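Local coordinates for probable sugar ABC transporter, sugar-binding protein (Streptococcus pneumoniae, PDB 2W7Y), which probably serves as the sugar-capturing component of an ABC transporter, and is seen binding the blood group A-trisaccharide, at residues 137-142 and 150-155; 155-160 and 207-212; 304-309 and 388-393. One frame throughout, in Å; residues are numbered along the deposited sequence.

The three contacts follow one another along the chain; contacts 2 and 3 lie near the centre of the molecule, and contact 1, further out, touches both. Contact 1 (137-142 with 150-155) closes before contact 2 (155-160 with 207-212) opens, although Q155 belongs to both and both touch the galactose. Centre to centre, contacts 1 and 2 are about 16 Å apart, contacts 1 and 3 about 10 Å, and contacts 2 and 3 about 9 Å. Contacts 2 and 3 share one sheet, in which strands 157-164 and 302-306 are antiparallel neighbours. Segment 150-155 leads into strand 157-164, and segment 304-309 leaves strand 302-306 toward strand 311-313, consistent with the two-lobed plan of solute-binding proteins.

Contact 1. Residues 137-142 and 150-155; sequences GLNYKQ and YTVHEQ. With GAL (beta-D-galactopyranose), chain C.
N139 turns the flat end of its side chain onto the backbone of H153 and grips both backbone polar atoms of that residue. OD1 of N139 accepts from H153 N at 2.9 Å, in a nearly straight bond (168°) whose donor stands above the carbonyl plane of the amide instead of on a lone pair. N139 ND2 gives a hydrogen to H153 O, also at 2.9 Å, from a position tilted out of that peptide's carbonyl plane. With CG anti to the carbonyl carbon (chi1 -70°), the amide is carried off the helix toward the 150-155 chain, and two bonds to one residue should fix its rotation; a further bond from ND2 to V136 O helps. V152 packs beside the amide, its CG1 3.7 Å from N139 ND2. The opposite character belongs to the next residue of helix 139-142: Y140, partly exposed, points away from the 150-155 chain and bonds D128 through its hydroxyl.

Beyond the amide, H153 directs its imidazole away from the helix. ND1 bonds S307 O, and CE1 brings the ring edge to 3.4 Å from O4 of the galactose, which lies near the ring plane. Q155, extended beyond CG, reaches the same sugar with a weak bond from NE2 to O6 (2.8 Å). N139 thus acts as a second-shell residue behind a pocket wall, in the interlobe cleft where solute-binding proteins hold their sugars.

Contact 2. Residues 155-160 and 207-212; sequences QLFTMG and SIRLFN. With GAL (beta-D-galactopyranose), chain C; A2G (2-acetamido-2-deoxy-alpha-D-galactopyranose), chain B.
R209 and M159 supply the apolar part of this contact. M159, modelled as selenomethionine, bends at chi3 (52°), which brings CE over one face of the R209 guanidinium, 3.2 Å above its plane and displaced toward the rim. The same methyl rests 3.5 Å from R209 CD, with SE alongside, and the two side chains cross at about a right angle.

Aromatic packing comes next. The F157 ring meets R209 edge-on: F157 CZ lies 3.8 Å from R209 NH2, which sits near the ring plane, and the ring and guanidinium planes are 55° apart. W282 packs edge-to-face with F157.

The polar interaction runs to the ligand. R209 NH2 donates to O7 of the N-acetylgalactosamine at 2.9 Å and 163°, at the edge of the guanidinium, while F157 CZ comes within 3.4 Å of that oxygen. The acetamido carbonyl is thus approached by a charged donor and an aromatic edge. E205 bonds this sugar too and forms a long, weak ion pair with R209.

R209 spans from helix 207-215 to strand 157-164, and the neighbouring strand 302-306 adds I304, which touches both M159 and R209. Helix 207-215 also packs on helices 237-252 (S207, L210, F211) and 394-406 (S207, I208).

Contact 3. Residues 304-309 and 388-393; sequences ISSSGG and VSDVWG
S306 and G308 meet D390 where the chain leaves one sheet for another: strand 302-306 belongs with strand 157-164, whereas strand 311-313 lies at the edge of the other sheet. Residues 307-310 link the two sheets, consistent with one of the interlobe connections of solute-binding proteins.

I304 and S305 are still in the sheet, with backbone bonds to M159 and V385 respectively, and the contact with helix 388-392 begins one residue later. S306 directs its CB toward the helix, 3.2 Å from D390 OD1; its OG also has a weak bond to T387 OG1. At S307 the chain turns, and its side chain packs against N139 instead. G308 then offers its backbone N to D390 OD1 at 2.8 Å (151°). Its positive phi, 85°, is one that glycine adopts readily. G308 O is taken by N143 ND2. G309 passes on to pair its backbone with G107.

On the helix side, a chi1 near -84° sets the carboxylate of D390 beside the backbone N and out toward G308. A backbone N-H so close would probably favour its charged form. OD1 receives this hydrogen on its syn lone pair, and the other carboxylate oxygen, OD2, rests 3.3 Å from G308 CA.

Contact 1. Residues 137-142 and 150-155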
loop_
_atom_site.group_PDB
_atom_site.type_symbol
_atom_site.label_atom_id
_atom_site.label_comp_id
_atom_site.label_asym_id
_atom_site.label_seq_id
_atom_site.Cartn_x
_atom_site.Cartn_y
_atom_site.Cartn_z
ATOM N N GLY A 137 -11.685 -6.693 -9.394
ATOM C CA GLY A 137 -10.390 -7.221 -9.813
ATOM C C GLY A 137 -9.687 -8.095 -8.796
ATOM O O GLY A 137 -10.229 -9.113 -8.360
ATOM N N LEU A 138 -8.480 -7.679 -8.418
ATOM C CA LEU A 138 -7.624 -8.416 -7.485
ATOM C C LEU A 138 -8.242 -8.601 -6.089
ATOM O O LEU A 138 -7.922 -9.571 -5.400
ATOM C CB LEU A 138 -6.241 -7.746 -7.391
ATOM C CG LEU A 138 -5.098 -8.451 -6.651
ATOM C CD1 LEU A 138 -4.778 -9.812 -7.265
ATOM C CD2 LEU A 138 -3.857 -7.576 -6.634
ATOM N N ASN A 139 -9.121 -7.678 -5.687
ATOM C CA ASN A 139 -9.866 -7.790 -4.423
ATOM C C ASN A 139 -10.629 -9.107 -4.302
ATOM O O ASN A 139 -10.719 -9.675 -3.213
ATOM C CB ASN A 139 -10.862 -6.631 -4.255
ATOM C CG ASN A 139 -10.185 -5.301 -4.013
ATOM O OD1 ASN A 139 -9.723 -5.012 -2.907
ATOM N ND2 ASN A 139 -10.138 -4.471 -5.050
ATOM N N TYR A 140 -11.169 -9.577 -5.427
ATOM C CA TYR A 140 -12.051 -10.740 -5.457
ATOM C C TYR A 140 -11.412 -12.003 -4.889
ATOM O O TYR A 140 -12.018 -12.682 -4.062
ATOM C CB TYR A 140 -12.581 -10.993 -6.876
ATOM C CG TYR A 140 -13.749 -11.957 -6.917
ATOM C CD1 TYR A 140 -15.046 -11.524 -6.632
ATOM C CD2 TYR A 140 -13.557 -13.304 -7.219
ATOM C CE1 TYR A 140 -16.121 -12.402 -6.655
ATOM C CE2 TYR A 140 -14.631 -14.192 -7.249
ATOM C CZ TYR A 140 -15.907 -13.731 -6.966
ATOM O OH TYR A 140 -16.971 -14.603 -6.995
ATOM N N LYS A 141 -10.197 -12.314 -5.330
ATOM C CA LYS A 141 -9.481 -13.496 -4.852
ATOM C C LYS A 141 -8.698 -13.217 -3.568
ATOM O O LYS A 141 -8.717 -14.024 -2.634
ATOM C CB LYS A 141 -8.552 -14.027 -5.933
ATOM N N GLN A 142 -8.029 -12.066 -3.526
ATOM C CA GLN A 142 -7.076 -11.753 -2.460
ATOM C C GLN A 142 -7.707 -11.257 -1.151
ATOM O O GLN A 142 -7.190 -11.538 -0.069
ATOM C CB GLN A 142 -6.048 -10.748 -2.961
ATOM C CG GLN A 142 -4.651 -11.028 -2.470
ATOM C CD GLN A 142 -3.780 -9.799 -2.498
ATOM O OE1 GLN A 142 -2.691 -9.806 -3.085
ATOM N NE2 GLN A 142 -4.253 -8.729 -1.863
ATOM N N TYR A 150 -14.699 -8.732 2.896
ATOM C CA TYR A 150 -15.089 -7.687 3.834
ATOM C C TYR A 150 -14.711 -6.276 3.371
ATOM O O TYR A 150 -15.210 -5.285 3.912
ATOM C CB TYR A 150 -14.492 -7.973 5.214
ATOM C CG TYR A 150 -14.947 -9.286 5.819
ATOM C CD1 TYR A 150 -16.250 -9.447 6.294
ATOM C CD2 TYR A 150 -14.069 -10.365 5.924
ATOM C CE1 TYR A 150 -16.667 -10.647 6.853
ATOM C CE2 TYR A 150 -14.477 -11.573 6.482
ATOM C CZ TYR A 150 -15.772 -11.706 6.945
ATOM O OH TYR A 150 -16.169 -12.902 7.499
ATOM N N THR A 151 -13.834 -6.192 2.374
ATOM C CA THR A 151 -13.323 -4.903 1.908
ATOM C C THR A 151 -12.916 -4.929 0.430
ATOM O O THR A 151 -12.406 -5.936 -0.072
ATOM C CB THR A 151 -12.152 -4.389 2.801
ATOM O OG1 THR A 151 -11.839 -3.036 2.459
ATOM C CG2 THR A 151 -10.909 -5.252 2.650
ATOM N N VAL A 152 -13.172 -3.819 -0.262
ATOM C CA VAL A 152 -12.782 -3.665 -1.664
ATOM C C VAL A 152 -12.074 -2.331 -1.884
ATOM O O VAL A 152 -12.668 -1.266 -1.715
ATOM C CB VAL A 152 -13.986 -3.801 -2.640
ATOM C CG1 VAL A 152 -13.562 -3.495 -4.076
ATOM C CG2 VAL A 152 -14.610 -5.189 -2.560
ATOM N N HIS A 153 -10.803 -2.405 -2.263
ATOM C CA HIS A 153 -10.000 -1.224 -2.549
ATOM C C HIS A 153 -10.137 -0.865 -4.030
ATOM O O HIS A 153 -9.740 -1.641 -4.904
ATOM C CB HIS A 153 -8.541 -1.503 -2.166
ATOM C CG HIS A 153 -7.717 -0.277 -1.910
ATOM N ND1 HIS A 153 -6.343 -0.322 -1.791
ATOM C CD2 HIS A 153 -8.063 1.024 -1.759
ATOM C CE1 HIS A 153 -5.881 0.897 -1.570
ATOM N NE2 HIS A 153 -6.903 1.732 -1.550
ATOM N N GLU A 154 -10.723 0.301 -4.312
ATOM C CA GLU A 154 -10.881 0.794 -5.690
ATOM C C GLU A 154 -9.561 1.122 -6.394
ATOM O O GLU A 154 -9.510 1.199 -7.621
ATOM C CB GLU A 154 -11.840 1.996 -5.768
ATOM C CG GLU A 154 -12.220 2.623 -4.442
ATOM C CD GLU A 154 -11.447 3.876 -4.079
ATOM O OE1 GLU A 154 -10.344 4.128 -4.609
ATOM O OE2 GLU A 154 -11.966 4.622 -3.223
ATOM N N GLN A 155 -8.510 1.328 -5.606
ATOM C CA GLN A 155 -7.161 1.513 -6.119
ATOM C C GLN A 155 -6.313 0.358 -5.624
ATOM O O GLN A 155 -6.247 0.112 -4.424
ATOM C CB GLN A 155 -6.566 2.804 -5.581
ATOM C CG GLN A 155 -7.210 4.067 -6.074
ATOM C CD GLN A 155 -6.847 5.259 -5.219
ATOM O OE1 GLN A 155 -7.719 5.884 -4.633
ATOM N NE2 GLN A 155 -5.557 5.574 -5.135
HETATM C C1 GAL C . -3.819 6.240 -1.513
HETATM C C2 GAL C . -3.170 5.887 -0.174
HETATM C C3 GAL C . -2.009 4.909 -0.375
HETATM C C4 GAL C . -2.401 3.731 -1.274
HETATM C C5 GAL C . -3.008 4.277 -2.574
HETATM C C6 GAL C . -3.435 3.195 -3.569
HETATM O O1 GAL C . -5.036 6.908 -1.267
HETATM O O2 GAL C . -2.709 7.084 0.418
HETATM O O3 GAL C . -1.540 4.458 0.875
HETATM O O4 GAL C . -3.309 2.906 -0.581
HETATM O O5 GAL C . -4.126 5.088 -2.269
HETATM O O6 GAL C . -3.483 3.758 -4.868
#

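Contact 2. Residues 155-160 and 207-212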
loop_
_atom_site.group_PDB
_atom_site.type_symbol
_atom_site.label_atom_id
_atom_site.label_comp_id
_atom_site.label_asym_id
_atom_site.label_seq_id
_atom_site.Cartn_x
_atom_site.Cartn_y
_atom_site.Cartn_z
ATOM N N GLN A 155 -8.510 1.328 -5.606
ATOM C CA GLN A 155 -7.161 1.513 -6.119
ATOM C C GLN A 155 -6.313 0.358 -5.624
ATOM O O GLN A 155 -6.247 0.112 -4.424
ATOM C CB GLN A 155 -6.566 2.804 -5.581
ATOM C CG GLN A 155 -7.210 4.067 -6.074
ATOM C CD GLN A 155 -6.847 5.259 -5.219
ATOM O OE1 GLN A 155 -7.719 5.884 -4.633
ATOM N NE2 GLN A 155 -5.557 5.574 -5.135
ATOM N N LEU A 156 -5.661 -0.344 -6.542
ATOM C CA LEU A 156 -4.834 -1.488 -6.182
ATOM C C LEU A 156 -3.522 -1.086 -5.514
ATOM O O LEU A 156 -2.904 -0.090 -5.883
ATOM C CB LEU A 156 -4.564 -2.348 -7.418
ATOM C CG LEU A 156 -5.406 -3.602 -7.673
ATOM C CD1 LEU A 156 -6.774 -3.599 -6.981
ATOM C CD2 LEU A 156 -5.545 -3.830 -9.166
ATOM N N PHE A 157 -3.108 -1.879 -4.529
ATOM C CA PHE A 157 -1.848 -1.666 -3.830
ATOM C C PHE A 157 -0.692 -2.222 -4.664
ATOM O O PHE A 157 0.028 -3.135 -4.245
ATOM C CB PHE A 157 -1.883 -2.293 -2.432
ATOM C CG PHE A 157 -1.180 -1.471 -1.389
ATOM C CD1 PHE A 157 -1.882 -0.528 -0.644
ATOM C CD2 PHE A 157 0.185 -1.619 -1.166
ATOM C CE1 PHE A 157 -1.238 0.247 0.315
ATOM C CE2 PHE A 157 0.831 -0.849 -0.209
ATOM C CZ PHE A 157 0.123 0.088 0.531
ATOM N N THR A 158 -0.539 -1.649 -5.855
ATOM C CA THR A 158 0.471 -2.053 -6.820
ATOM C C THR A 158 1.731 -1.256 -6.523
ATOM O O THR A 158 1.753 -0.034 -6.678
ATOM C CB THR A 158 -0.032 -1.798 -8.262
ATOM O OG1 THR A 158 -1.305 -2.429 -8.430
ATOM C CG2 THR A 158 0.950 -2.333 -9.313
HETATM N N MSE A 159 2.775 -1.953 -6.083
HETATM C CA MSE A 159 3.962 -1.279 -5.562
HETATM C C MSE A 159 5.318 -1.855 -5.991
HETATM O O MSE A 159 5.672 -2.986 -5.643
HETATM C CB MSE A 159 3.873 -1.190 -4.035
HETATM C CG MSE A 159 5.171 -0.819 -3.353
HETATM SE SE MSE A 159 4.882 -0.202 -1.541
HETATM C CE MSE A 159 3.810 -1.664 -0.866
ATOM N N GLY A 160 6.067 -1.054 -6.745
ATOM C CA GLY A 160 7.495 -1.273 -6.943
ATOM C C GLY A 160 8.247 -0.263 -6.096
ATOM O O GLY A 160 7.947 -0.083 -4.913
ATOM N N SER A 207 10.562 0.736 5.178
ATOM C CA SER A 207 11.488 -0.380 5.391
ATOM C C SER A 207 10.806 -1.753 5.416
ATOM O O SER A 207 11.455 -2.766 5.161
ATOM C CB SER A 207 12.345 -0.160 6.644
ATOM O OG SER A 207 11.546 -0.069 7.808
ATOM N N ILE A 208 9.505 -1.787 5.710
ATOM C CA ILE A 208 8.743 -3.040 5.670
ATOM C C ILE A 208 8.571 -3.550 4.236
ATOM O O ILE A 208 8.364 -4.741 4.019
ATOM C CB ILE A 208 7.370 -2.943 6.417
ATOM C CG1 ILE A 208 6.849 -4.342 6.785
ATOM C CG2 ILE A 208 6.344 -2.139 5.598
ATOM C CD1 ILE A 208 5.597 -4.359 7.645
ATOM N N ARG A 209 8.673 -2.640 3.266
ATOM C CA ARG A 209 8.602 -2.988 1.847
ATOM C C ARG A 209 9.853 -3.753 1.418
ATOM O O ARG A 209 9.800 -4.576 0.500
ATOM C CB ARG A 209 8.423 -1.742 0.963
ATOM C CG ARG A 209 7.511 -0.651 1.513
ATOM C CD ARG A 209 6.081 -1.130 1.742
ATOM N NE ARG A 209 5.180 -0.013 2.019
ATOM C CZ ARG A 209 3.931 -0.140 2.453
ATOM N NH1 ARG A 209 3.411 -1.343 2.667
ATOM N NH2 ARG A 209 3.200 0.943 2.669
ATOM N N LEU A 210 10.973 -3.466 2.080
ATOM C CA LEU A 210 12.206 -4.234 1.888
ATOM C C LEU A 210 12.107 -5.628 2.506
ATOM O O LEU A 210 12.538 -6.604 1.894
ATOM C CB LEU A 210 13.419 -3.484 2.445
ATOM C CG LEU A 210 13.943 -2.255 1.685
ATOM C CD1 LEU A 210 15.079 -1.601 2.456
ATOM C CD2 LEU A 210 14.393 -2.617 0.274
ATOM N N PHE A 211 11.538 -5.714 3.710
ATOM C CA PHE A 211 11.283 -6.998 4.378
ATOM C C PHE A 211 10.284 -7.853 3.590
ATOM O O PHE A 211 10.518 -9.041 3.368
ATOM C CB PHE A 211 10.783 -6.780 5.814
ATOM C CG PHE A 211 10.376 -8.055 6.528
ATOM C CD1 PHE A 211 11.336 -8.900 7.086
ATOM C CD2 PHE A 211 9.030 -8.405 6.648
ATOM C CE1 PHE A 211 10.959 -10.083 7.746
ATOM C CE2 PHE A 211 8.645 -9.575 7.306
ATOM C CZ PHE A 211 9.609 -10.417 7.857
ATOM N N ASN A 212 9.179 -7.231 3.185
ATOM C CA ASN A 212 8.115 -7.875 2.420
ATOM C C ASN A 212 8.634 -8.538 1.150
ATOM O O ASN A 212 8.245 -9.664 0.820
ATOM C CB ASN A 212 7.062 -6.828 2.042
ATOM C CG ASN A 212 5.655 -7.401 1.916
ATOM O OD1 ASN A 212 4.686 -6.715 2.225
ATOM N ND2 ASN A 212 5.533 -8.638 1.445
HETATM C C1 GAL C . -3.819 6.240 -1.513
HETATM C C2 GAL C . -3.170 5.887 -0.174
HETATM C C3 GAL C . -2.009 4.909 -0.375
HETATM C C4 GAL C . -2.401 3.731 -1.274
HETATM C C5 GAL C . -3.008 4.277 -2.574
HETATM C C6 GAL C . -3.435 3.195 -3.569
HETATM O O1 GAL C . -5.036 6.908 -1.267
HETATM O O2 GAL C . -2.709 7.084 0.418
HETATM O O3 GAL C . -1.540 4.458 0.875
HETATM O O4 GAL C . -3.309 2.906 -0.581
HETATM O O5 GAL C . -4.126 5.088 -2.269
HETATM O O6 GAL C . -3.483 3.758 -4.868
HETATM O O5 A2G B . 0.770 5.000 0.617
HETATM C C1 A2G B . -0.273 4.126 1.124
HETATM C C2 A2G B . 0.093 3.744 2.550
HETATM N N2 A2G B . -0.932 2.892 3.152
HETATM C C3 A2G B . 0.208 5.012 3.406
HETATM O O3 A2G B . 0.458 4.666 4.770
HETATM C C4 A2G B . 1.292 5.938 2.851
HETATM O O4 A2G B . 2.576 5.309 2.947
HETATM C C5 A2G B . 0.970 6.246 1.383
HETATM C C6 A2G B . 2.054 7.100 0.729
HETATM O O6 A2G B . 1.744 7.240 -0.659
HETATM C C7 A2G B . -0.638 1.721 3.706
HETATM O O7 A2G B . 0.489 1.227 3.745
HETATM C C8 A2G B . -1.840 0.993 4.301
#

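Contact 3. Residues 304-309 and 388-393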
loop_
_atom_site.group_PDB
_atom_site.type_symbol
_atom_site.label_atom_id
_atom_site.label_comp_id
_atom_site.label_asym_id
_atom_site.label_seq_id
_atom_site.Cartn_x
_atom_site.Cartn_y
_atom_site.Cartn_z
ATOM N N ILE A 304 5.580 -5.790 -5.147
ATOM C CA ILE A 304 4.405 -5.950 -4.301
ATOM C C ILE A 304 3.146 -5.790 -5.157
ATOM O O ILE A 304 3.005 -4.809 -5.895
ATOM C CB ILE A 304 4.414 -4.953 -3.101
ATOM C CG1 ILE A 304 5.527 -5.325 -2.113
ATOM C CG2 ILE A 304 3.061 -4.942 -2.387
ATOM C CD1 ILE A 304 6.040 -4.184 -1.252
ATOM N N SER A 305 2.254 -6.775 -5.073
ATOM C CA SER A 305 0.956 -6.701 -5.735
ATOM C C SER A 305 -0.128 -7.264 -4.839
ATOM O O SER A 305 -0.331 -8.481 -4.759
ATOM C CB SER A 305 0.958 -7.432 -7.078
ATOM O OG SER A 305 -0.214 -7.115 -7.813
ATOM N N SER A 306 -0.806 -6.360 -4.146
ATOM C CA SER A 306 -1.942 -6.729 -3.328
ATOM C C SER A 306 -3.090 -5.760 -3.550
ATOM O O SER A 306 -2.985 -4.830 -4.360
ATOM C CB SER A 306 -1.552 -6.818 -1.853
ATOM O OG SER A 306 -1.098 -5.567 -1.388
ATOM N N SER A 307 -4.194 -6.008 -2.856
ATOM C CA SER A 307 -5.385 -5.186 -2.965
ATOM C C SER A 307 -5.309 -4.027 -1.989
ATOM O O SER A 307 -5.476 -2.868 -2.377
ATOM C CB SER A 307 -6.629 -6.027 -2.674
ATOM O OG SER A 307 -6.644 -7.197 -3.472
ATOM N N GLY A 308 -5.029 -4.355 -0.728
ATOM C CA GLY A 308 -5.182 -3.427 0.387
ATOM C C GLY A 308 -6.619 -3.442 0.886
ATOM O O GLY A 308 -7.501 -4.016 0.246
ATOM N N GLY A 309 -6.852 -2.828 2.041
ATOM C CA GLY A 309 -8.210 -2.565 2.503
ATOM C C GLY A 309 -8.740 -1.338 1.787
ATOM O O GLY A 309 -7.972 -0.450 1.396
ATOM N N VAL A 388 2.342 -7.547 3.874
ATOM C CA VAL A 388 2.267 -8.082 5.236
ATOM C C VAL A 388 0.928 -7.718 5.889
ATOM O O VAL A 388 0.293 -8.561 6.529
ATOM C CB VAL A 388 3.456 -7.572 6.110
ATOM C CG1 VAL A 388 3.180 -7.764 7.602
ATOM C CG2 VAL A 388 4.758 -8.262 5.709
ATOM N N SER A 389 0.507 -6.469 5.697
ATOM C CA SER A 389 -0.747 -5.952 6.237
ATOM C C SER A 389 -1.983 -6.738 5.795
ATOM O O SER A 389 -2.866 -7.008 6.603
ATOM C CB SER A 389 -0.904 -4.476 5.855
ATOM O OG SER A 389 -1.937 -3.869 6.609
ATOM N N ASP A 390 -2.040 -7.098 4.513
ATOM C CA ASP A 390 -3.186 -7.815 3.944
ATOM C C ASP A 390 -3.299 -9.238 4.466
ATOM O O ASP A 390 -4.385 -9.699 4.832
ATOM C CB ASP A 390 -3.103 -7.836 2.412
ATOM C CG ASP A 390 -3.665 -6.575 1.770
ATOM O OD1 ASP A 390 -3.683 -6.511 0.523
ATOM O OD2 ASP A 390 -4.096 -5.656 2.499
ATOM N N VAL A 391 -2.164 -9.922 4.508
ATOM C CA VAL A 391 -2.128 -11.348 4.791
ATOM C C VAL A 391 -1.942 -11.652 6.291
ATOM O O VAL A 391 -2.488 -12.633 6.799
ATOM C CB VAL A 391 -1.078 -12.071 3.874
ATOM C CG1 VAL A 391 0.354 -11.593 4.163
ATOM C CG2 VAL A 391 -1.195 -13.585 3.976
ATOM N N TRP A 392 -1.199 -10.798 6.998
ATOM C CA TRP A 392 -0.930 -11.026 8.422
ATOM C C TRP A 392 -1.646 -10.050 9.364
ATOM O O TRP A 392 -1.635 -10.237 10.584
ATOM C CB TRP A 392 0.581 -11.050 8.710
ATOM C CG TRP A 392 1.370 -12.091 7.935
ATOM C CD1 TRP A 392 0.881 -13.204 7.304
ATOM C CD2 TRP A 392 2.791 -12.117 7.743
ATOM N NE1 TRP A 392 1.906 -13.908 6.715
ATOM C CE2 TRP A 392 3.089 -13.265 6.974
ATOM C CE3 TRP A 392 3.843 -11.279 8.142
ATOM C CZ2 TRP A 392 4.397 -13.594 6.595
ATOM C CZ3 TRP A 392 5.141 -11.608 7.764
ATOM C CH2 TRP A 392 5.402 -12.755 6.995
ATOM N N GLY A 393 -2.268 -9.018 8.799
ATOM C CA GLY A 393 -3.059 -8.074 9.585
ATOM C C GLY A 393 -2.312 -6.815 9.973
ATOM O O GLY A 393 -1.085 -6.766 9.891
#